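Local structure of effector protein Lem4 (lpg1101) (Legionella pneumophila subsp. pneumophila, 6CGK) at residues A[75-79]-A[105-110]; A[97-102]-A[117-121]. The protein acts as a membrane-associated protein tyrosine phosphatase, a translocated bacterial effector whose magnesium-binding haloacid dehalogenase (HAD) domain is the part described here. The protein carries 1 engineered substitution. All coordinates share one frame; numbering follows the deposited sequence.

Contact 1. Residues A[75-79]-A[105-110]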
ATOM      1  N   LYS A  75       3.792  -4.698   8.885  1.00 32.31           N
ATOM      2  CA  LYS A  75       4.371  -5.909   8.330  1.00 33.86           C
ATOM      3  C   LYS A  75       3.445  -7.088   8.545  1.00 36.36           C
ATOM      4  O   LYS A  75       3.126  -7.826   7.607  1.00 35.37           O
ATOM      5  CB  LYS A  75       5.720  -6.173   8.993  1.00 39.28           C
ATOM      6  CG  LYS A  75       6.324  -7.512   8.694  1.00 39.96           C
ATOM      7  CD  LYS A  75       7.584  -7.679   9.554  1.00 45.63           C
ATOM      8  CE  LYS A  75       8.528  -8.771   9.062  1.00 60.87           C
ATOM      9  NZ  LYS A  75       7.912 -10.116   9.049  1.00 65.59           N
ATOM     10  N   ASN A  76       3.011  -7.288   9.790  1.00 38.05           N
ATOM     11  CA  ASN A  76       2.119  -8.410  10.086  1.00 45.54           C
ATOM     12  C   ASN A  76       0.818  -8.296   9.302  1.00 39.33           C
ATOM     13  O   ASN A  76       0.307  -9.294   8.782  1.00 41.06           O
ATOM     14  CB  ASN A  76       1.833  -8.471  11.578  1.00 46.12           C
ATOM     15  CG  ASN A  76       3.028  -8.908  12.376  1.00 55.96           C
ATOM     16  OD1 ASN A  76       3.964  -9.512  11.847  1.00 54.41           O
ATOM     17  ND2 ASN A  76       3.006  -8.612  13.663  1.00 67.89           N
ATOM     18  N   PHE A  77       0.276  -7.079   9.192  1.00 36.74           N
ATOM     19  CA  PHE A  77      -0.943  -6.868   8.412  1.00 39.60           C
ATOM     20  C   PHE A  77      -0.744  -7.284   6.958  1.00 35.86           C
ATOM     21  O   PHE A  77      -1.554  -8.030   6.397  1.00 35.77           O
ATOM     22  CB  PHE A  77      -1.375  -5.401   8.513  1.00 37.62           C
ATOM     23  CG  PHE A  77      -2.592  -5.051   7.692  1.00 33.15           C
ATOM     24  CD1 PHE A  77      -3.867  -5.247   8.201  1.00 37.24           C
ATOM     25  CD2 PHE A  77      -2.461  -4.514   6.428  1.00 32.60           C
ATOM     26  CE1 PHE A  77      -4.994  -4.929   7.459  1.00 34.51           C
ATOM     27  CE2 PHE A  77      -3.583  -4.180   5.670  1.00 34.94           C
ATOM     28  CZ  PHE A  77      -4.859  -4.391   6.189  1.00 36.34           C
ATOM     29  N   LEU A  78       0.341  -6.818   6.330  1.00 34.94           N
ATOM     30  CA  LEU A  78       0.573  -7.171   4.931  1.00 29.90           C
ATOM     31  C   LEU A  78       0.744  -8.670   4.766  1.00 34.91           C
ATOM     32  O   LEU A  78       0.230  -9.263   3.808  1.00 32.53           O
ATOM     33  CB  LEU A  78       1.796  -6.442   4.389  1.00 26.41           C
ATOM     34  CG  LEU A  78       1.631  -4.932   4.282  1.00 26.14           C
ATOM     35  CD1 LEU A  78       2.993  -4.190   4.159  1.00 25.65           C
ATOM     36  CD2 LEU A  78       0.679  -4.651   3.093  1.00 28.62           C
ATOM     37  N   GLN A  79       1.468  -9.300   5.690  1.00 36.25           N
ATOM     38  CA  GLN A  79       1.657 -10.734   5.593  1.00 36.57           C
ATOM     39  C   GLN A  79       0.341 -11.472   5.786  1.00 38.59           C
ATOM     40  O   GLN A  79       0.078 -12.460   5.093  1.00 40.99           O
ATOM     41  CB  GLN A  79       2.697 -11.180   6.611  1.00 36.67           C
ATOM     42  CG  GLN A  79       4.088 -10.723   6.249  1.00 38.38           C
ATOM     43  CD  GLN A  79       5.146 -11.254   7.176  1.00 44.28           C
ATOM     44  OE1 GLN A  79       6.273 -11.495   6.755  1.00 56.83           O
ATOM     45  NE2 GLN A  79       4.808 -11.406   8.453  1.00 45.48           N
ATOM     46  N   LEU A 105       9.787  -3.726   1.391  1.00 26.04           N
ATOM     47  CA  LEU A 105       9.048  -4.990   1.496  1.00 24.95           C
ATOM     48  C   LEU A 105      10.003  -6.185   1.541  1.00 28.34           C
ATOM     49  O   LEU A 105       9.847  -7.103   2.365  1.00 29.61           O
ATOM     50  CB  LEU A 105       8.082  -5.102   0.329  1.00 25.93           C
ATOM     51  CG  LEU A 105       6.980  -4.023   0.327  1.00 25.29           C
ATOM     52  CD1 LEU A 105       6.206  -4.006  -1.011  1.00 24.09           C
ATOM     53  CD2 LEU A 105       6.023  -4.213   1.511  1.00 27.97           C
ATOM     54  N   GLU A 106      10.984  -6.216   0.639  1.00 26.65           N
ATOM     55  CA  GLU A 106      11.940  -7.327   0.628  1.00 26.85           C
ATOM     56  C   GLU A 106      12.765  -7.408   1.909  1.00 27.85           C
ATOM     57  O   GLU A 106      13.033  -8.503   2.414  1.00 28.31           O
ATOM     58  CB  GLU A 106      12.845  -7.221  -0.598  1.00 30.39           C
ATOM     59  CG  GLU A 106      12.075  -7.553  -1.873  1.00 26.77           C
ATOM     60  CD  GLU A 106      12.671  -6.964  -3.124  1.00 29.69           C
ATOM     61  OE1 GLU A 106      13.728  -6.274  -3.038  1.00 27.35           O
ATOM     62  OE2 GLU A 106      12.055  -7.180  -4.194  1.00 29.39           O
ATOM     63  N   PHE A 107      13.228  -6.262   2.421  1.00 30.90           N
ATOM     64  CA  PHE A 107      13.981  -6.241   3.666  1.00 31.90           C
ATOM     65  C   PHE A 107      13.202  -6.863   4.807  1.00 28.62           C
ATOM     66  O   PHE A 107      13.797  -7.384   5.749  1.00 31.86           O
ATOM     67  CB  PHE A 107      14.333  -4.794   4.069  1.00 34.45           C
ATOM     68  CG  PHE A 107      15.236  -4.049   3.107  1.00 30.96           C
ATOM     69  CD1 PHE A 107      16.102  -4.705   2.244  1.00 30.46           C
ATOM     70  CD2 PHE A 107      15.190  -2.662   3.082  1.00 29.09           C
ATOM     71  CE1 PHE A 107      16.946  -3.966   1.369  1.00 28.47           C
ATOM     72  CE2 PHE A 107      16.044  -1.908   2.233  1.00 26.04           C
ATOM     73  CZ  PHE A 107      16.892  -2.568   1.363  1.00 27.75           C
ATOM     74  N   GLU A 108      11.872  -6.738   4.781  1.00 28.86           N
ATOM     75  CA  GLU A 108      11.017  -7.278   5.824  1.00 32.68           C
ATOM     76  C   GLU A 108      10.460  -8.654   5.470  1.00 32.64           C
ATOM     77  O   GLU A 108       9.611  -9.178   6.205  1.00 36.87           O
ATOM     78  CB  GLU A 108       9.867  -6.301   6.091  1.00 36.37           C
ATOM     79  CG  GLU A 108      10.351  -4.907   6.465  1.00 39.06           C
ATOM     80  CD  GLU A 108      10.785  -4.819   7.901  1.00 45.98           C
ATOM     81  OE1 GLU A 108      10.470  -5.772   8.635  1.00 44.82           O
ATOM     82  OE2 GLU A 108      11.442  -3.822   8.308  1.00 34.89           O
ATOM     83  N   ASN A 109      10.910  -9.247   4.365  1.00 32.85           N
ATOM     84  CA  ASN A 109      10.494 -10.597   3.968  1.00 32.87           C
ATOM     85  C   ASN A 109       8.981 -10.656   3.752  1.00 33.88           C
ATOM     86  O   ASN A 109       8.317 -11.645   4.105  1.00 35.08           O
ATOM     87  CB  ASN A 109      10.969 -11.649   4.979  1.00 33.92           C
ATOM     88  CG  ASN A 109      11.030 -13.052   4.384  1.00 36.63           C
ATOM     89  OD1 ASN A 109      11.151 -13.230   3.168  1.00 41.34           O
ATOM     90  ND2 ASN A 109      10.975 -14.044   5.242  1.00 41.11           N
ATOM     91  N   ILE A 110       8.451  -9.591   3.163  1.00 31.55           N
ATOM     92  CA  ILE A 110       7.049  -9.518   2.746  1.00 31.81           C
ATOM     93  C   ILE A 110       6.968  -9.792   1.257  1.00 31.67           C
ATOM     94  O   ILE A 110       7.606  -9.112   0.451  1.00 33.96           O
ATOM     95  CB  ILE A 110       6.447  -8.146   3.063  1.00 30.79           C
ATOM     96  CG1 ILE A 110       6.476  -7.898   4.568  1.00 30.90           C
ATOM     97  CG2 ILE A 110       4.990  -8.072   2.519  1.00 33.19           C
ATOM     98  CD1 ILE A 110       6.341  -6.426   4.916  1.00 29.42           C
TER
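Ile110 packs into the side of helix 72-82, wedged among Lys75, Leu78 and Gln79. Its CD1 points at the aliphatic stem of Lys75, 3.9 Å from CG, while its CG2 lies 4.0 Å from Leu78 CB, the two side chains meeting nearly at a right angle. Deeper in, Leu78 CD1 reaches Leu105 CD2 at 4.0 Å, again crosswise, so branched apolar residues fill the buried side. Lysine suits the margin, since its methylenes can pack while its amine stays polar. With CG anti to the backbone N (chi1 170°), the Lys75 chain runs out over Glu108 and bends only at its last torsion, bringing CE to 3.1 Å from Glu108 O. The bend also delivers NZ to Gln79 OE1, one helical turn on, at 3.1 Å; this hydrogen bond comes from above the amide's carbonyl plane. Glu108 OE1 lies beside the Lys75 methylenes, 5.1 Å from NZ, a separation at which attraction is probably modest; OE2 bonds to Tyr61. Asn109, whose positive phi of 60° asparagine tolerates well, is the C' residue of the Schellman motif that ends helix 98-107 and turns the chain so that Ile110 meets helix 72-82.

Contact 2. Residues A[97-102]-A[117-121]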
ATOM      1  N   HIS A  97       9.373   6.029  -4.819  1.00 24.39           N
ATOM      2  CA  HIS A  97       9.897   5.227  -5.919  1.00 22.33           C
ATOM      3  C   HIS A  97       9.503   3.772  -5.769  1.00 26.36           C
ATOM      4  O   HIS A  97       9.554   3.220  -4.668  1.00 25.54           O
ATOM      5  CB  HIS A  97      11.430   5.277  -5.924  1.00 22.95           C
ATOM      6  CG  HIS A  97      11.991   6.653  -6.048  1.00 26.00           C
ATOM      7  ND1 HIS A  97      12.046   7.330  -7.247  1.00 27.45           N
ATOM      8  CD2 HIS A  97      12.533   7.476  -5.120  1.00 23.96           C
ATOM      9  CE1 HIS A  97      12.601   8.515  -7.053  1.00 27.64           C
ATOM     10  NE2 HIS A  97      12.903   8.631  -5.769  1.00 28.69           N
ATOM     11  N   GLU A  98       9.164   3.146  -6.902  1.00 22.13           N
ATOM     12  CA  GLU A  98       8.815   1.732  -6.915  1.00 21.87           C
ATOM     13  C   GLU A  98       9.906   0.874  -6.296  1.00 21.78           C
ATOM     14  O   GLU A  98       9.622  -0.110  -5.586  1.00 22.96           O
ATOM     15  CB  GLU A  98       8.582   1.290  -8.353  1.00 22.86           C
ATOM     16  CG  GLU A  98       8.037  -0.107  -8.413  1.00 29.14           C
ATOM     17  CD  GLU A  98       7.656  -0.506  -9.816  1.00 47.35           C
ATOM     18  OE1 GLU A  98       7.584   0.382 -10.693  1.00 43.68           O
ATOM     19  OE2 GLU A  98       7.426  -1.709 -10.044  1.00 46.24           O
ATOM     20  N   ASN A  99      11.160   1.166  -6.630  1.00 21.40           N
ATOM     21  CA  ASN A  99      12.229   0.295  -6.130  1.00 20.74           C
ATOM     22  C   ASN A  99      12.498   0.506  -4.650  1.00 23.38           C
ATOM     23  O   ASN A  99      13.013  -0.403  -3.969  1.00 24.65           O
ATOM     24  CB  ASN A  99      13.490   0.498  -6.960  1.00 21.66           C
ATOM     25  CG  ASN A  99      13.343  -0.126  -8.325  1.00 21.67           C
ATOM     26  OD1 ASN A  99      12.630  -1.130  -8.466  1.00 22.23           O
ATOM     27  ND2 ASN A  99      13.974   0.474  -9.344  1.00 24.52           N
ATOM     28  N   TYR A 100      12.191   1.683  -4.120  1.00 23.90           N
ATOM     29  CA  TYR A 100      12.329   1.856  -2.673  1.00 23.53           C
ATOM     30  C   TYR A 100      11.252   1.051  -1.956  1.00 23.31           C
ATOM     31  O   TYR A 100      11.519   0.388  -0.942  1.00 23.51           O
ATOM     32  CB  TYR A 100      12.229   3.335  -2.318  1.00 23.33           C
ATOM     33  CG  TYR A 100      12.405   3.664  -0.853  1.00 24.68           C
ATOM     34  CD1 TYR A 100      13.677   3.627  -0.263  1.00 21.78           C
ATOM     35  CD2 TYR A 100      11.305   4.025  -0.063  1.00 25.21           C
ATOM     36  CE1 TYR A 100      13.849   3.956   1.080  1.00 26.28           C
ATOM     37  CE2 TYR A 100      11.460   4.362   1.270  1.00 24.73           C
ATOM     38  CZ  TYR A 100      12.746   4.322   1.841  1.00 27.89           C
ATOM     39  OH  TYR A 100      12.934   4.672   3.163  1.00 30.71           O
ATOM     40  N   ILE A 101      10.023   1.123  -2.467  1.00 23.03           N
ATOM     41  CA  ILE A 101       8.929   0.351  -1.889  1.00 22.60           C
ATOM     42  C   ILE A 101       9.242  -1.132  -1.943  1.00 23.88           C
ATOM     43  O   ILE A 101       9.127  -1.829  -0.933  1.00 23.33           O
ATOM     44  CB  ILE A 101       7.605   0.699  -2.584  1.00 20.64           C
ATOM     45  CG1 ILE A 101       7.297   2.169  -2.312  1.00 23.21           C
ATOM     46  CG2 ILE A 101       6.500  -0.316  -2.126  1.00 23.05           C
ATOM     47  CD1 ILE A 101       6.097   2.752  -3.174  1.00 22.29           C
ATOM     48  N   LYS A 102       9.648  -1.645  -3.115  1.00 23.25           N
ATOM     49  CA  LYS A 102       9.984  -3.072  -3.206  1.00 19.88           C
ATOM     50  C   LYS A 102      11.118  -3.439  -2.267  1.00 22.40           C
ATOM     51  O   LYS A 102      11.108  -4.514  -1.656  1.00 25.33           O
ATOM     52  CB  LYS A 102      10.370  -3.459  -4.640  1.00 21.45           C
ATOM     53  CG  LYS A 102       9.189  -3.406  -5.626  1.00 24.61           C
ATOM     54  CD  LYS A 102       9.627  -3.840  -7.017  1.00 26.24           C
ATOM     55  CE  LYS A 102       8.457  -3.966  -7.979  1.00 34.81           C
ATOM     56  NZ  LYS A 102       8.987  -4.292  -9.332  1.00 39.76           N
ATOM     57  N   ILE A 117       1.586  -1.958  -7.113  1.00 26.56           N
ATOM     58  CA  ILE A 117       2.243  -0.740  -6.651  1.00 21.80           C
ATOM     59  C   ILE A 117       2.061   0.329  -7.720  1.00 27.47           C
ATOM     60  O   ILE A 117       2.500   0.152  -8.866  1.00 25.08           O
ATOM     61  CB  ILE A 117       3.736  -0.967  -6.360  1.00 24.09           C
ATOM     62  CG1 ILE A 117       3.916  -1.992  -5.239  1.00 26.68           C
ATOM     63  CG2 ILE A 117       4.394   0.377  -6.027  1.00 23.85           C
ATOM     64  CD1 ILE A 117       5.384  -2.435  -5.082  1.00 26.65           C
ATOM     65  N   TYR A 118       1.435   1.443  -7.340  1.00 24.51           N
ATOM     66  CA  TYR A 118       1.321   2.615  -8.216  1.00 22.25           C
ATOM     67  C   TYR A 118       2.226   3.692  -7.657  1.00 25.60           C
ATOM     68  O   TYR A 118       1.867   4.360  -6.671  1.00 26.63           O
ATOM     69  CB  TYR A 118      -0.121   3.119  -8.303  1.00 23.33           C
ATOM     70  CG  TYR A 118      -1.036   2.172  -9.025  1.00 23.57           C
ATOM     71  CD1 TYR A 118      -0.775   1.766 -10.332  1.00 28.50           C
ATOM     72  CD2 TYR A 118      -2.168   1.688  -8.397  1.00 27.76           C
ATOM     73  CE1 TYR A 118      -1.682   0.866 -11.013  1.00 30.76           C
ATOM     74  CE2 TYR A 118      -3.062   0.833  -9.068  1.00 27.22           C
ATOM     75  CZ  TYR A 118      -2.802   0.428 -10.360  1.00 33.63           C
ATOM     76  OH  TYR A 118      -3.704  -0.443 -10.991  1.00 33.21           O
ATOM     77  N   PRO A 119       3.414   3.876  -8.231  1.00 27.56           N
ATOM     78  CA  PRO A 119       4.453   4.699  -7.594  1.00 26.21           C
ATOM     79  C   PRO A 119       4.737   5.992  -8.345  1.00 27.16           C
ATOM     80  O   PRO A 119       4.047   6.304  -9.331  1.00 29.09           O
ATOM     81  CB  PRO A 119       5.665   3.769  -7.642  1.00 29.25           C
ATOM     82  CG  PRO A 119       5.526   3.178  -9.069  1.00 28.41           C
ATOM     83  CD  PRO A 119       3.978   3.039  -9.304  1.00 28.98           C
ATOM     84  N   ARG A 120       5.747   6.759  -7.925  1.00 25.11           N
ATOM     85  CA  ARG A 120       6.112   7.904  -8.734  1.00 29.85           C
ATOM     86  C   ARG A 120       6.689   7.423 -10.064  1.00 29.73           C
ATOM     87  O   ARG A 120       7.049   6.246 -10.225  1.00 31.12           O
ATOM     88  CB  ARG A 120       7.108   8.810  -7.994  1.00 45.67           C
ATOM     89  CG  ARG A 120       8.545   8.465  -8.231  1.00 45.56           C
ATOM     90  CD  ARG A 120       9.525   9.568  -7.674  1.00 41.28           C
ATOM     91  NE  ARG A 120       9.518  10.858  -8.364  1.00 50.58           N
ATOM     92  CZ  ARG A 120      10.286  11.175  -9.411  1.00 58.96           C
ATOM     93  NH1 ARG A 120      10.215  12.386  -9.948  1.00 72.06           N
ATOM     94  NH2 ARG A 120      11.123  10.289  -9.934  1.00 60.16           N
ATOM     95  N   GLY A 121       6.734   8.337 -11.038  1.00 33.22           N
ATOM     96  CA  GLY A 121       7.320   8.040 -12.327  1.00 35.61           C
ATOM     97  C   GLY A 121       8.834   8.090 -12.297  1.00 43.01           C
ATOM     98  O   GLY A 121       9.466   8.439 -11.298  1.00 41.63           O
TER
HETATM   99  O   HOH W   1      11.249   6.308  -9.732  1.00 32.02           O
HETATM  100  O   HOH W   2       9.060   4.579  -9.454  1.00 25.92           O
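Ile101 and Ile117 pass one another with their chains running in opposite senses, where helix 98-107 meets the edge of the sheet. Ile117 CD1 lies 3.8 Å from Ile101 CG2 and also touches the Lys102 stem, while its CG2 faces Ile101 CD1; two beta-branched chains give this close, purely apolar fit. Next along, Pro119 sets its ring beside the first turn of the helix, CG 3.7 Å from Glu98 CB. Glu98 runs out extended, with CG anti to the backbone N (chi1 -172°), and its OE2 meets Lys102 NZ in a salt bridge within the helix whose hydrogen bond is weak. The parts joined are the last two elements of a beta-alpha-beta unit, strand 89-93, helix 98-107 and strand 116-118, in the Rossmann-like core of the HAD fold; the side chain of Ile101 lies about 6 Å from the bound phosphate. Towards the helix start the packing narrows to one close pair, with water beside it. His97, the N-cap residue, lies alongside Arg120, whose CD is 3.3 Å from its CE1, with ring and guanidinium planes 66° apart. One water sits in the ring plane, 2.8 Å from His97 ND1, and donates to Gly121 O. A second accepts from Glu98 N and donates to Arg120 O.

Both contacts use helix 98-107, contact 1 at its C-terminal end and contact 2 at its start, with centres about 15 Å apart. Each is partly buried, combining an apolar interior with a polar margin. Contact 1 joins helix 72-82 to the last turn of helix 98-107 and the loop that follows it: leucine and isoleucine fill its inner side, and the lysine and glutamine of helix 72-82 hydrogen-bond to each other at its polar margin. Contact 2 joins helix to strand and loop, and two waters bridge its parts where contact 1 relies on side chains and the helix-ending turn. Contact 2 also lies closer to the active site, the side chain of Ile101 about 10 Å from the magnesium ion, against about 13 Å for that of Leu78.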